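Local coordinates for putative sugar binding protein (Salmonella enterica subsp. enterica serovar Typhimurium, PDB 3KNZ) that probably binds phosphorylated sugars through a pair of sugar isomerase (SIS) domains, with its exact substrate and activity not established, at residues A[51-56]-A[76-81]; A[69-74]-A[172-177]; A[257-262]-A[283-288]; A[277-282]-A[300-305]; A[58-63]-A[104-109]. One frame throughout, in Å; residues are numbered along the deposited sequence.

Interaction 1: residues A[51-56]-A[76-81]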
# COMPACT_ATOMS: atom_id res chain seq x y z
N THR A 51 -4.61 -6.56 21.75
CA THR A 51 -3.17 -6.64 21.57
C THR A 51 -2.61 -5.76 20.45
O THR A 51 -1.40 -5.59 20.34
CB THR A 51 -2.74 -8.09 21.30
OG1 THR A 51 -3.15 -8.48 19.98
CG2 THR A 51 -3.38 -9.03 22.33
N ARG A 52 -3.49 -5.20 19.62
CA ARG A 52 -3.04 -4.34 18.52
C ARG A 52 -4.19 -3.49 17.96
O ARG A 52 -5.37 -3.82 18.15
CB ARG A 52 -2.42 -5.19 17.40
CG ARG A 52 -3.44 -6.04 16.62
CD ARG A 52 -2.79 -7.08 15.70
NE ARG A 52 -1.68 -6.55 14.91
CZ ARG A 52 -0.39 -6.67 15.23
NH1 ARG A 52 -0.01 -7.33 16.32
NH2 ARG A 52 0.54 -6.15 14.44
N ILE A 53 -3.85 -2.40 17.29
CA ILE A 53 -4.88 -1.59 16.63
C ILE A 53 -4.73 -1.79 15.12
O ILE A 53 -3.61 -1.82 14.60
CB ILE A 53 -4.81 -0.07 16.96
CG1 ILE A 53 -5.06 0.21 18.45
CG2 ILE A 53 -5.86 0.70 16.13
CD1 ILE A 53 -3.85 0.01 19.31
N ILE A 54 -5.86 -1.96 14.44
CA ILE A 54 -5.89 -2.11 13.00
C ILE A 54 -6.77 -1.00 12.44
O ILE A 54 -7.97 -0.99 12.69
CB ILE A 54 -6.47 -3.48 12.59
CG1 ILE A 54 -5.63 -4.62 13.18
CG2 ILE A 54 -6.56 -3.61 11.09
CD1 ILE A 54 -6.20 -6.02 12.91
N LEU A 55 -6.17 -0.05 11.73
CA LEU A 55 -6.92 1.04 11.10
C LEU A 55 -7.16 0.66 9.65
O LEU A 55 -6.21 0.40 8.91
CB LEU A 55 -6.12 2.34 11.14
CG LEU A 55 -5.54 2.75 12.50
CD1 LEU A 55 -4.85 4.10 12.35
CD2 LEU A 55 -6.62 2.81 13.57
N THR A 56 -8.42 0.63 9.23
CA THR A 56 -8.73 0.24 7.86
C THR A 56 -9.67 1.22 7.16
O THR A 56 -10.57 1.79 7.77
CB THR A 56 -9.34 -1.18 7.79
OG1 THR A 56 -9.31 -1.65 6.44
CG2 THR A 56 -10.79 -1.19 8.33
N CYS A 76 -0.42 4.46 22.31
CA CYS A 76 -1.25 3.30 22.62
C CYS A 76 -0.35 2.20 23.17
O CYS A 76 -0.81 1.32 23.89
CB CYS A 76 -1.99 2.80 21.38
SG CYS A 76 -3.23 3.94 20.76
N ALA A 77 0.93 2.27 22.83
CA ALA A 77 1.91 1.28 23.29
C ALA A 77 1.58 -0.09 22.72
O ALA A 77 1.86 -1.11 23.33
CB ALA A 77 1.95 1.24 24.80
N LEU A 78 0.98 -0.09 21.54
CA LEU A 78 0.59 -1.32 20.85
C LEU A 78 0.96 -1.21 19.38
O LEU A 78 1.14 -0.10 18.86
CB LEU A 78 -0.92 -1.54 20.94
CG LEU A 78 -1.52 -1.91 22.29
CD1 LEU A 78 -3.04 -1.92 22.21
CD2 LEU A 78 -0.99 -3.26 22.74
N PRO A 79 1.10 -2.36 18.71
CA PRO A 79 1.34 -2.29 17.28
C PRO A 79 0.13 -1.66 16.60
O PRO A 79 -0.99 -1.84 17.06
CB PRO A 79 1.45 -3.76 16.87
CG PRO A 79 1.86 -4.47 18.09
CD PRO A 79 1.23 -3.73 19.23
N VAL A 80 0.36 -0.92 15.52
CA VAL A 80 -0.74 -0.33 14.77
C VAL A 80 -0.62 -0.65 13.28
O VAL A 80 0.34 -0.22 12.62
CB VAL A 80 -0.79 1.18 14.94
CG1 VAL A 80 -1.83 1.79 13.97
CG2 VAL A 80 -1.08 1.54 16.40
N ASP A 81 -1.59 -1.38 12.75
CA ASP A 81 -1.61 -1.73 11.34
C ASP A 81 -2.46 -0.74 10.55
O ASP A 81 -3.44 -0.22 11.08
CB ASP A 81 -2.23 -3.12 11.15
CG ASP A 81 -1.44 -4.23 11.83
OD1 ASP A 81 -0.19 -4.17 11.82
OD2 ASP A 81 -2.08 -5.17 12.34
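Ile53 and Val80 pair as neighbours in a parallel sheet. Strand 52-56 and strand 80-83 are the two strands of a beta-alpha-beta unit in the SIS domain, and helix 59-76 connects them. The ladder is tight. Ile53 N donates to Pro79 O at 2.9 Å, Ile53 O accepts from Asp81 N at 2.8 Å, and Leu55 N donates to Asp81 O at 2.8 Å. The sheet face carrying Ile53, Leu55 and Val80 is buried. There CD1 of Ile53 lies 3.6 Å from Leu78 CD1, the two side chains crossing at about a right angle. Helices 59-76 and 161-179 cover this face: Leu55 touches Ala65 and Leu169, and Val80 touches Met72.

On the other face Ile54 is buried, but Arg52 and Asp81 are partly exposed, and Thr51 is exposed. This side lies near the second subunit, whose own Arg52 brings a like charge close. Asp81 probably offsets part of that charge. CG of Arg52 sits between the backbone N and the carbonyl carbon (chi1 70°), and a bend at chi3 turns the guanidinium toward Asp81. Pro79 CB lies over one face of the guanidinium, 3.5 Å from Arg52 NH2. The second bond, from NH2 to Asp81 OD1, is weak. The firm one runs from Arg52 NE to Asp81 OD2, 2.9 Å long, nearly straight and within the guanidinium plane.

Interaction 2: residues A[69-74]-A[172-177]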
# COMPACT_ATOMS: atom_id res chain seq x y z
N ARG A 69 -0.35 6.83 12.17
CA ARG A 69 0.17 5.54 12.64
C ARG A 69 1.21 5.65 13.77
O ARG A 69 1.01 5.11 14.86
CB ARG A 69 0.73 4.72 11.47
CG ARG A 69 1.05 3.26 11.82
CD ARG A 69 1.54 2.46 10.61
NE ARG A 69 2.88 2.85 10.20
CZ ARG A 69 4.00 2.23 10.58
NH1 ARG A 69 3.95 1.17 11.37
NH2 ARG A 69 5.18 2.66 10.15
N THR A 70 2.31 6.35 13.51
CA THR A 70 3.38 6.49 14.49
C THR A 70 2.90 7.04 15.83
O THR A 70 3.22 6.50 16.88
CB THR A 70 4.48 7.42 13.98
OG1 THR A 70 5.04 6.87 12.79
CG2 THR A 70 5.58 7.59 15.03
N PHE A 71 2.14 8.13 15.78
CA PHE A 71 1.64 8.77 16.98
C PHE A 71 0.80 7.78 17.77
O PHE A 71 0.90 7.73 19.00
CB PHE A 71 0.81 10.01 16.63
CG PHE A 71 0.47 10.87 17.81
CD1 PHE A 71 1.41 11.75 18.33
CD2 PHE A 71 -0.77 10.81 18.41
CE1 PHE A 71 1.13 12.54 19.41
CE2 PHE A 71 -1.07 11.60 19.50
CZ PHE A 71 -0.11 12.46 20.00
N MSE A 72 0.00 6.99 17.07
CA MSE A 72 -0.83 6.01 17.75
C MSE A 72 -0.04 4.88 18.37
O MSE A 72 -0.36 4.44 19.48
CB MSE A 72 -1.87 5.43 16.81
CG MSE A 72 -2.88 6.44 16.33
SE MSE A 72 -4.63 5.59 16.30
CE MSE A 72 -4.73 5.11 18.17
N GLN A 73 0.97 4.38 17.66
CA GLN A 73 1.80 3.31 18.19
C GLN A 73 2.40 3.72 19.51
O GLN A 73 2.32 3.00 20.49
CB GLN A 73 2.97 3.00 17.27
CG GLN A 73 2.66 2.26 16.02
CD GLN A 73 3.92 2.03 15.21
OE1 GLN A 73 4.36 0.88 15.05
NE2 GLN A 73 4.54 3.11 14.75
N ARG A 74 3.02 4.89 19.50
CA ARG A 74 3.71 5.40 20.67
C ARG A 74 2.81 5.52 21.89
O ARG A 74 3.11 4.95 22.94
CB ARG A 74 4.32 6.77 20.34
CG ARG A 74 5.25 7.34 21.40
CD ARG A 74 5.81 8.66 20.93
NE ARG A 74 6.50 8.50 19.67
CZ ARG A 74 6.69 9.47 18.78
NH1 ARG A 74 6.22 10.69 19.00
NH2 ARG A 74 7.34 9.21 17.65
N LEU A 172 -7.65 9.66 20.21
CA LEU A 172 -7.93 8.32 20.71
C LEU A 172 -6.67 7.79 21.41
O LEU A 172 -6.75 7.25 22.51
CB LEU A 172 -8.38 7.38 19.59
CG LEU A 172 -8.62 5.92 20.00
CD1 LEU A 172 -9.58 5.83 21.18
CD2 LEU A 172 -9.13 5.09 18.83
N ALA A 173 -5.51 7.96 20.76
CA ALA A 173 -4.23 7.51 21.30
C ALA A 173 -3.94 8.14 22.67
O ALA A 173 -3.42 7.48 23.57
CB ALA A 173 -3.10 7.83 20.33
N LEU A 174 -4.27 9.42 22.81
CA LEU A 174 -4.10 10.13 24.08
C LEU A 174 -5.06 9.59 25.14
O LEU A 174 -4.72 9.57 26.33
CB LEU A 174 -4.27 11.64 23.90
CG LEU A 174 -2.99 12.41 23.56
CD1 LEU A 174 -2.01 11.59 22.73
CD2 LEU A 174 -3.31 13.75 22.90
N ALA A 175 -6.24 9.17 24.70
CA ALA A 175 -7.23 8.60 25.61
C ALA A 175 -6.72 7.25 26.12
O ALA A 175 -6.83 6.95 27.31
CB ALA A 175 -8.58 8.44 24.92
N VAL A 176 -6.14 6.44 25.23
CA VAL A 176 -5.60 5.14 25.63
C VAL A 176 -4.42 5.32 26.59
O VAL A 176 -4.31 4.60 27.59
CB VAL A 176 -5.16 4.29 24.40
CG1 VAL A 176 -4.36 3.07 24.83
CG2 VAL A 176 -6.38 3.89 23.56
N ALA A 177 -3.55 6.28 26.29
CA ALA A 177 -2.39 6.56 27.16
C ALA A 177 -2.87 7.04 28.54
O ALA A 177 -2.27 6.70 29.56
CB ALA A 177 -1.45 7.58 26.51
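The ring of Phe71 meets Leu174 at its outer end. Leu174 CD1 lies 3.4 Å from both Phe71 CE2 and Phe71 CZ, so the methyl is equally near the two ends of that ring bond, approaching obliquely. The two side chains cross at about a right angle. Nearer the base of the ring, Phe71 CD2 is 4.2 Å from Ala173 CB. Phe71 also meets the ring of Trp75 one turn on in its own helix, the two planes inclined at about 55°. Phe71 leaves its backbone with CG opposite the backbone N (chi1 -169°), which carries the ring across to the other helix although its CB does not point there.

Met72, a selenomethionine in this crystal, packs on the other side of Ala173. Its chain bends at chi2 and chi3, and the terminal CE comes 3.8 Å from Ala173 CB. The same methyl reaches the branch point of Leu172, 4.4 Å from CE to CG. Ala173 is thus received between Phe71 and Met72.

Helices 59-76 and 161-179 lie side by side here. Their local axes are 8.9 Å apart and run nearly parallel, 8° between directions. In the SIS domain both pack on the same face of the parallel sheet, where Met72 also rests on Val80. The contact is buried and apolar. Polar residues on the far side of helix 59-76 serve the dimer: Arg69 and Gln73 bond to Thr92 of the second subunit, and Arg74 forms a salt bridge with Glu91 of that subunit.

Interaction 3: residues A[257-262]-A[283-288]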
# COMPACT_ATOMS: atom_id res chain seq x y z
N GLU A 257 7.34 7.92 -1.22
CA GLU A 257 8.27 8.12 -0.13
C GLU A 257 9.60 8.37 -0.86
O GLU A 257 9.84 7.78 -1.92
CB GLU A 257 8.32 6.92 0.81
CG GLU A 257 9.32 7.07 1.96
CD GLU A 257 10.76 6.74 1.58
OE1 GLU A 257 10.97 5.78 0.80
OE2 GLU A 257 11.69 7.41 2.09
N PHE A 258 10.44 9.25 -0.32
CA PHE A 258 11.67 9.65 -1.00
C PHE A 258 12.54 8.53 -1.59
O PHE A 258 12.86 8.56 -2.78
CB PHE A 258 12.53 10.56 -0.12
CG PHE A 258 13.80 11.03 -0.79
CD1 PHE A 258 13.75 11.96 -1.80
CD2 PHE A 258 15.03 10.54 -0.40
CE1 PHE A 258 14.90 12.38 -2.42
CE2 PHE A 258 16.18 10.97 -1.02
CZ PHE A 258 16.12 11.89 -2.03
N GLU A 259 12.95 7.57 -0.76
CA GLU A 259 13.84 6.50 -1.21
C GLU A 259 13.17 5.54 -2.19
O GLU A 259 13.81 5.04 -3.11
CB GLU A 259 14.42 5.73 -0.03
CG GLU A 259 15.26 6.60 0.92
CD GLU A 259 16.52 7.14 0.28
OE1 GLU A 259 16.93 6.62 -0.79
OE2 GLU A 259 17.12 8.08 0.85
N GLU A 260 11.89 5.29 -2.00
CA GLU A 260 11.16 4.45 -2.94
C GLU A 260 11.21 5.15 -4.29
O GLU A 260 11.39 4.52 -5.33
CB GLU A 260 9.71 4.26 -2.50
CG GLU A 260 9.58 3.46 -1.23
CD GLU A 260 10.19 2.09 -1.38
OE1 GLU A 260 9.78 1.37 -2.31
OE2 GLU A 260 11.07 1.74 -0.56
N PHE A 261 11.07 6.48 -4.26
CA PHE A 261 11.11 7.32 -5.44
C PHE A 261 12.46 7.21 -6.15
O PHE A 261 12.51 6.98 -7.35
CB PHE A 261 10.80 8.77 -5.07
CG PHE A 261 10.78 9.69 -6.24
CD1 PHE A 261 9.70 9.71 -7.10
CD2 PHE A 261 11.84 10.53 -6.49
CE1 PHE A 261 9.67 10.56 -8.18
CE2 PHE A 261 11.82 11.37 -7.57
CZ PHE A 261 10.73 11.39 -8.41
N ILE A 262 13.55 7.38 -5.41
CA ILE A 262 14.87 7.25 -6.00
C ILE A 262 15.05 5.85 -6.60
O ILE A 262 15.50 5.70 -7.75
CB ILE A 262 15.99 7.46 -4.95
CG1 ILE A 262 16.01 8.91 -4.45
CG2 ILE A 262 17.34 7.09 -5.54
CD1 ILE A 262 16.18 9.94 -5.54
N ASP A 283 18.40 17.95 4.28
CA ASP A 283 18.72 16.57 3.96
C ASP A 283 19.63 16.53 2.73
O ASP A 283 19.28 17.00 1.65
CB ASP A 283 17.44 15.77 3.74
CG ASP A 283 17.71 14.29 3.59
OD1 ASP A 283 18.52 13.91 2.73
OD2 ASP A 283 17.09 13.51 4.32
N ALA A 284 20.82 15.97 2.92
CA ALA A 284 21.81 15.90 1.86
C ALA A 284 21.27 15.17 0.64
O ALA A 284 21.38 15.66 -0.48
CB ALA A 284 23.07 15.22 2.38
N ARG A 285 20.68 14.00 0.85
CA ARG A 285 20.15 13.21 -0.27
C ARG A 285 19.04 13.92 -1.05
O ARG A 285 18.98 13.82 -2.28
CB ARG A 285 19.70 11.83 0.21
CG ARG A 285 20.86 10.93 0.62
CD ARG A 285 20.42 9.56 1.11
NE ARG A 285 19.71 8.76 0.10
CZ ARG A 285 20.29 8.06 -0.88
NH1 ARG A 285 21.61 8.08 -1.04
NH2 ARG A 285 19.54 7.35 -1.73
N GLN A 286 18.15 14.63 -0.37
CA GLN A 286 17.08 15.33 -1.07
C GLN A 286 17.66 16.47 -1.90
O GLN A 286 17.20 16.71 -3.03
CB GLN A 286 15.98 15.80 -0.12
CG GLN A 286 15.26 14.63 0.53
CD GLN A 286 13.86 14.95 1.06
OE1 GLN A 286 13.41 16.10 1.03
NE2 GLN A 286 13.17 13.92 1.53
N ASP A 287 18.65 17.18 -1.36
CA ASP A 287 19.30 18.27 -2.09
C ASP A 287 19.98 17.74 -3.33
O ASP A 287 19.91 18.35 -4.39
CB ASP A 287 20.34 18.97 -1.22
CG ASP A 287 19.73 19.90 -0.20
OD1 ASP A 287 18.52 20.21 -0.31
OD2 ASP A 287 20.48 20.33 0.69
N ARG A 288 20.64 16.60 -3.19
CA ARG A 288 21.32 15.98 -4.30
C ARG A 288 20.31 15.65 -5.40
O ARG A 288 20.54 15.94 -6.57
CB ARG A 288 22.02 14.70 -3.83
CG ARG A 288 22.94 14.06 -4.86
CD ARG A 288 24.33 14.69 -4.83
NE ARG A 288 25.20 14.09 -5.84
CZ ARG A 288 25.58 14.69 -6.97
NH1 ARG A 288 25.22 15.94 -7.24
NH2 ARG A 288 26.37 14.04 -7.82
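Glu259 and Arg285 form the charged part of the contact. Arg285 grips the carboxylate side-on with two nitrogens: NE donates to Glu259 OE2 at 2.8 Å and NH2 to Glu259 OE1 at 2.9 Å. Each oxygen uses its syn lone pair. The carboxylate and guanidinium planes are nearly coplanar, 28° apart, although the side chains cross at about a right angle. A bend at chi2 of Glu259 and another at chi3 of Arg285 bring the two groups level. Arg285 lies on the exposed side and also packs on Leu111 of the second subunit.

The apolar part centres on Phe258. CG of Gln286 sits over the middle of its ring, 3.7 Å from the centroid, in a CH-pi contact. The opposite face carries Ile262 CG1, displaced toward the rim. Arg285 CB closes on the ring at Phe258 CE2, 3.8 Å away.

Both helices belong to the second parallel sheet and its cover, as in the alpha/beta sandwich of SIS domains. Helix 258-263 follows strand 253-257 directly, and helix 284-296 follows strand 273-278 after a short loop.

Capping bonds hold the two starts. Glu257 is the N-cap of one helix: its OE1 accepts from Glu260 N at 3.0 Å and its OE2 from Glu259 N at 3.1 Å, both from above the carboxylate plane. Asp283 is the N-cap of the other. Its OD1 accepts from Gln286 N at 3.2 Å and, weakly, from Arg285 N.

Interaction 4: residues A[277-282]-A[300-305]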
# COMPACT_ATOMS: atom_id res chain seq x y z
N MSE A 277 8.46 18.57 -3.79
CA MSE A 277 9.19 17.85 -2.78
C MSE A 277 9.00 18.54 -1.45
O MSE A 277 8.99 19.77 -1.38
CB MSE A 277 10.67 17.85 -3.16
CG MSE A 277 11.51 16.76 -2.53
SE MSE A 277 13.38 16.95 -3.07
CE MSE A 277 13.13 17.50 -4.91
N LEU A 278 8.81 17.74 -0.41
CA LEU A 278 8.66 18.26 0.95
C LEU A 278 9.99 18.13 1.67
O LEU A 278 10.53 17.02 1.79
CB LEU A 278 7.58 17.48 1.71
CG LEU A 278 6.18 17.49 1.07
CD1 LEU A 278 5.17 16.71 1.94
CD2 LEU A 278 5.70 18.92 0.84
N ASP A 279 10.53 19.26 2.12
CA ASP A 279 11.79 19.29 2.84
C ASP A 279 11.60 19.86 4.24
O ASP A 279 11.90 21.02 4.48
CB ASP A 279 12.84 20.13 2.10
CG ASP A 279 13.31 19.49 0.81
OD1 ASP A 279 12.65 19.67 -0.24
OD2 ASP A 279 14.38 18.84 0.83
N PRO A 280 11.10 19.03 5.17
CA PRO A 280 10.91 19.54 6.53
C PRO A 280 12.21 20.00 7.19
O PRO A 280 12.21 20.93 8.00
CB PRO A 280 10.29 18.35 7.28
CG PRO A 280 10.48 17.15 6.41
CD PRO A 280 10.64 17.64 5.01
N GLN A 281 13.32 19.38 6.83
CA GLN A 281 14.61 19.74 7.41
C GLN A 281 15.73 19.47 6.42
O GLN A 281 15.55 18.76 5.43
CB GLN A 281 14.82 18.94 8.69
CG GLN A 281 14.64 17.45 8.51
CD GLN A 281 14.65 16.71 9.82
OE1 GLN A 281 14.62 17.33 10.89
NE2 GLN A 281 14.69 15.39 9.76
N PRO A 282 16.91 20.06 6.66
CA PRO A 282 18.01 19.85 5.73
C PRO A 282 18.31 18.38 5.54
O PRO A 282 18.43 17.64 6.52
CB PRO A 282 19.20 20.53 6.42
CG PRO A 282 18.59 21.52 7.32
CD PRO A 282 17.29 20.94 7.77
N ILE A 300 10.86 21.98 -10.66
CA ILE A 300 11.12 21.41 -9.34
C ILE A 300 10.67 22.43 -8.30
O ILE A 300 11.09 23.58 -8.34
CB ILE A 300 12.60 21.04 -9.18
CG1 ILE A 300 12.90 19.86 -10.12
CG2 ILE A 300 12.91 20.68 -7.75
CD1 ILE A 300 14.35 19.50 -10.21
N TYR A 301 9.80 22.00 -7.38
CA TYR A 301 9.22 22.86 -6.35
C TYR A 301 9.42 22.24 -4.97
O TYR A 301 8.86 21.19 -4.68
CB TYR A 301 7.72 23.04 -6.61
CG TYR A 301 7.39 23.53 -8.00
CD1 TYR A 301 7.29 22.63 -9.07
CD2 TYR A 301 7.18 24.87 -8.26
CE1 TYR A 301 7.00 23.07 -10.34
CE2 TYR A 301 6.88 25.32 -9.52
CZ TYR A 301 6.79 24.42 -10.56
OH TYR A 301 6.49 24.86 -11.82
N ARG A 302 10.19 22.92 -4.13
CA ARG A 302 10.50 22.41 -2.79
C ARG A 302 9.78 23.21 -1.71
O ARG A 302 9.69 24.43 -1.78
CB ARG A 302 12.02 22.43 -2.59
CG ARG A 302 12.75 21.42 -3.49
CD ARG A 302 14.25 21.66 -3.60
NE ARG A 302 14.98 21.45 -2.34
CZ ARG A 302 15.44 20.27 -1.92
NH1 ARG A 302 15.24 19.18 -2.63
NH2 ARG A 302 16.09 20.18 -0.78
N ILE A 303 9.24 22.50 -0.73
CA ILE A 303 8.49 23.10 0.36
C ILE A 303 9.15 22.80 1.69
O ILE A 303 9.27 21.65 2.08
CB ILE A 303 7.07 22.53 0.42
CG1 ILE A 303 6.31 22.82 -0.88
CG2 ILE A 303 6.32 23.11 1.62
CD1 ILE A 303 5.03 22.01 -1.04
N GLY A 304 9.58 23.84 2.39
CA GLY A 304 10.23 23.67 3.69
C GLY A 304 10.67 24.98 4.29
O GLY A 304 10.56 26.02 3.64
N PRO A 305 11.17 24.95 5.53
CA PRO A 305 11.65 26.15 6.20
C PRO A 305 13.00 26.65 5.70
O PRO A 305 13.24 27.85 5.72
CB PRO A 305 11.77 25.72 7.67
CG PRO A 305 11.92 24.26 7.62
CD PRO A 305 11.16 23.78 6.42
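Arg302 NH2 is held by two carboxylates. Asp279 OD2 lies 2.7 Å from it in a salt bridge, and Asp287 in helix 284-296 makes a second one. Asp279 does not meet the guanidinium end-on at its edge. Its carboxylate lies over one face, with OD1 3.3 Å above the centre of the group and the two planes 47° apart. CG of Arg302 lies beside the backbone N, and a bend at chi3 (66°) folds the guanidinium back beneath Asp279. Arg302 NH1 donates to the backbone O of Gln286. The group is therefore fixed from several directions, and the two acids probably balance its charge.

The backbones run in parallel register. Met277 N donates to Tyr301 O at 2.8 Å, and Met277 O accepts from Ile303 N at 2.8 Å. Asp279 N then donates to Ile303 O at 2.7 Å, which carries the ladder one step past the end of strand 273-278. Gly304 CA follows, 3.2 Å from Asp279 O in a CA-H...O contact.

On the face opposite Arg302, Leu278 and Ile303 lie side by side and point the same way, 3.7 Å from CD2 to CD1. Ile303 is covered in turn by Pro332 of helix 326-339. Where the strands give way to loops, Pro305 CG touches Pro280 O at 3.4 Å. Strand 273-278, helix 284-296 and strand 300-304 make up a beta-alpha-beta crossover, with Arg302 tying the helix start to the strand ends.

Interaction 5: residues A[58-63]-A[104-109]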
# COMPACT_ATOMS: atom_id res chain seq x y z
N SER A 58 -10.17 3.50 2.97
CA SER A 58 -9.73 3.83 1.62
C SER A 58 -9.56 5.32 1.42
O SER A 58 -10.09 6.13 2.18
CB SER A 58 -10.78 3.32 0.63
OG SER A 58 -11.04 1.95 0.84
N GLY A 59 -8.81 5.70 0.38
CA GLY A 59 -8.60 7.11 0.05
C GLY A 59 -8.18 8.00 1.21
O GLY A 59 -7.26 7.66 1.96
N THR A 60 -8.84 9.14 1.37
CA THR A 60 -8.50 10.07 2.44
C THR A 60 -8.48 9.42 3.82
O THR A 60 -7.62 9.74 4.64
CB THR A 60 -9.44 11.29 2.43
OG1 THR A 60 -9.27 12.01 1.21
CG2 THR A 60 -9.13 12.22 3.62
N SER A 61 -9.41 8.51 4.07
CA SER A 61 -9.47 7.82 5.35
C SER A 61 -8.19 7.01 5.56
O SER A 61 -7.58 7.06 6.63
CB SER A 61 -10.69 6.90 5.41
OG SER A 61 -11.88 7.65 5.27
N TYR A 62 -7.81 6.26 4.54
CA TYR A 62 -6.59 5.45 4.56
C TYR A 62 -5.35 6.29 4.79
O TYR A 62 -4.47 5.91 5.57
CB TYR A 62 -6.48 4.65 3.25
CG TYR A 62 -5.12 4.06 2.95
CD1 TYR A 62 -4.65 2.94 3.62
CD2 TYR A 62 -4.32 4.59 1.94
CE1 TYR A 62 -3.40 2.39 3.32
CE2 TYR A 62 -3.08 4.07 1.64
CZ TYR A 62 -2.62 2.96 2.32
OH TYR A 62 -1.39 2.45 1.99
N HIS A 63 -5.28 7.44 4.11
CA HIS A 63 -4.15 8.35 4.26
C HIS A 63 -4.09 8.91 5.68
O HIS A 63 -3.03 8.99 6.28
CB HIS A 63 -4.22 9.48 3.26
CG HIS A 63 -4.26 9.02 1.84
ND1 HIS A 63 -5.08 9.58 0.89
CD2 HIS A 63 -3.60 8.01 1.21
CE1 HIS A 63 -4.90 8.97 -0.27
NE2 HIS A 63 -4.01 8.01 -0.10
N ILE A 104 -12.69 3.40 9.12
CA ILE A 104 -12.69 4.84 8.86
C ILE A 104 -13.27 5.17 7.48
O ILE A 104 -12.90 4.57 6.47
CB ILE A 104 -11.27 5.42 8.93
CG1 ILE A 104 -10.53 4.89 10.17
CG2 ILE A 104 -11.31 6.95 8.91
CD1 ILE A 104 -9.07 5.29 10.21
N SER A 105 -14.17 6.14 7.45
CA SER A 105 -14.79 6.58 6.22
C SER A 105 -15.18 8.02 6.35
O SER A 105 -15.92 8.37 7.26
CB SER A 105 -16.04 5.77 5.93
OG SER A 105 -16.71 6.33 4.81
N GLN A 106 -14.70 8.87 5.45
CA GLN A 106 -15.04 10.30 5.50
C GLN A 106 -16.57 10.47 5.52
O GLN A 106 -17.10 11.24 6.31
CB GLN A 106 -14.39 11.04 4.33
CG GLN A 106 -12.88 10.90 4.33
CD GLN A 106 -12.27 11.39 5.63
OE1 GLN A 106 -12.28 12.59 5.91
NE2 GLN A 106 -11.71 10.47 6.41
N GLY A 107 -17.26 9.73 4.67
CA GLY A 107 -18.72 9.74 4.65
C GLY A 107 -19.27 8.69 5.59
O GLY A 107 -18.61 8.28 6.55
N GLY A 108 -20.48 8.22 5.32
CA GLY A 108 -21.11 7.21 6.17
C GLY A 108 -20.48 5.82 6.11
O GLY A 108 -20.78 4.95 6.94
N GLY A 109 -19.63 5.58 5.13
CA GLY A 109 -18.99 4.28 5.04
C GLY A 109 -19.11 3.54 3.71
O GLY A 109 -20.11 3.66 2.98
O HOH W 1 -12.86 4.75 3.75
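Ser61 and Gln106 meet because both side chains turn toward the gap between their backbones. In Ser61 the OG lies beside the backbone N (chi1 -60°). In Gln106 chi1 is -59° and chi2 bends the chain again, which folds the amide back over the serine. Gln106 NE2 donates to Ser61 OG at 3.0 Å. The bond is nearly straight, 170° at the hydrogen, and the oxygen lies in the amide plane. NE2 has a second partner in Thr165 OG1 of helix 161-179, so two hydroxyl oxygens fix the rotation of this amide.

Beside it, Thr60 CG2 packs on Gln106 CD at 3.8 Å, the side chains crossing at about a right angle. The hydroxyl of Thr60 goes to Glu240 instead. On the strand side, Ser61 CB rests against Ile104 CG2, 3.6 Å away.

The first turn of helix 59-76 is thereby packed against the carboxyl end of strand 99-105. In SIS domains of relatives such as glucosamine-6-phosphate synthase, loops rich in serine and threonine at the carboxyl ends of the strands bind the phosphosugar. The position of the loop at 105-109 is consistent with such a site, though no sugar is seen here.

One ordered water bridges the two backbones. It accepts from Ser58 N at 3.1 Å and donates to Ile104 O at 2.7 Å. The neighbouring subunit also reaches this end of the sheet: Glu260 of that chain is hydrogen-bonded to Ser58 OG.

From the N terminus, interaction 1 closes the shortest loop of the three contacts in the first SIS domain, pairing the strands on either side of helix 59-76. Interaction 5 starts inside that loop and ends beyond it, at the end of strand 99-105. Interaction 2 starts later on the same helix and reaches forward to helix 161-179. These three cross one another. Interactions 1 and 2 touch through Val80 and Cys76, and interactions 1 and 5 meet where strands 52-56 and 99-105 adjoin. Interactions 3 and 4 lie after all three along the chain, in the second sheet and its helices. They cross each other, and Arg302 joins them through Asp287 and Gln286.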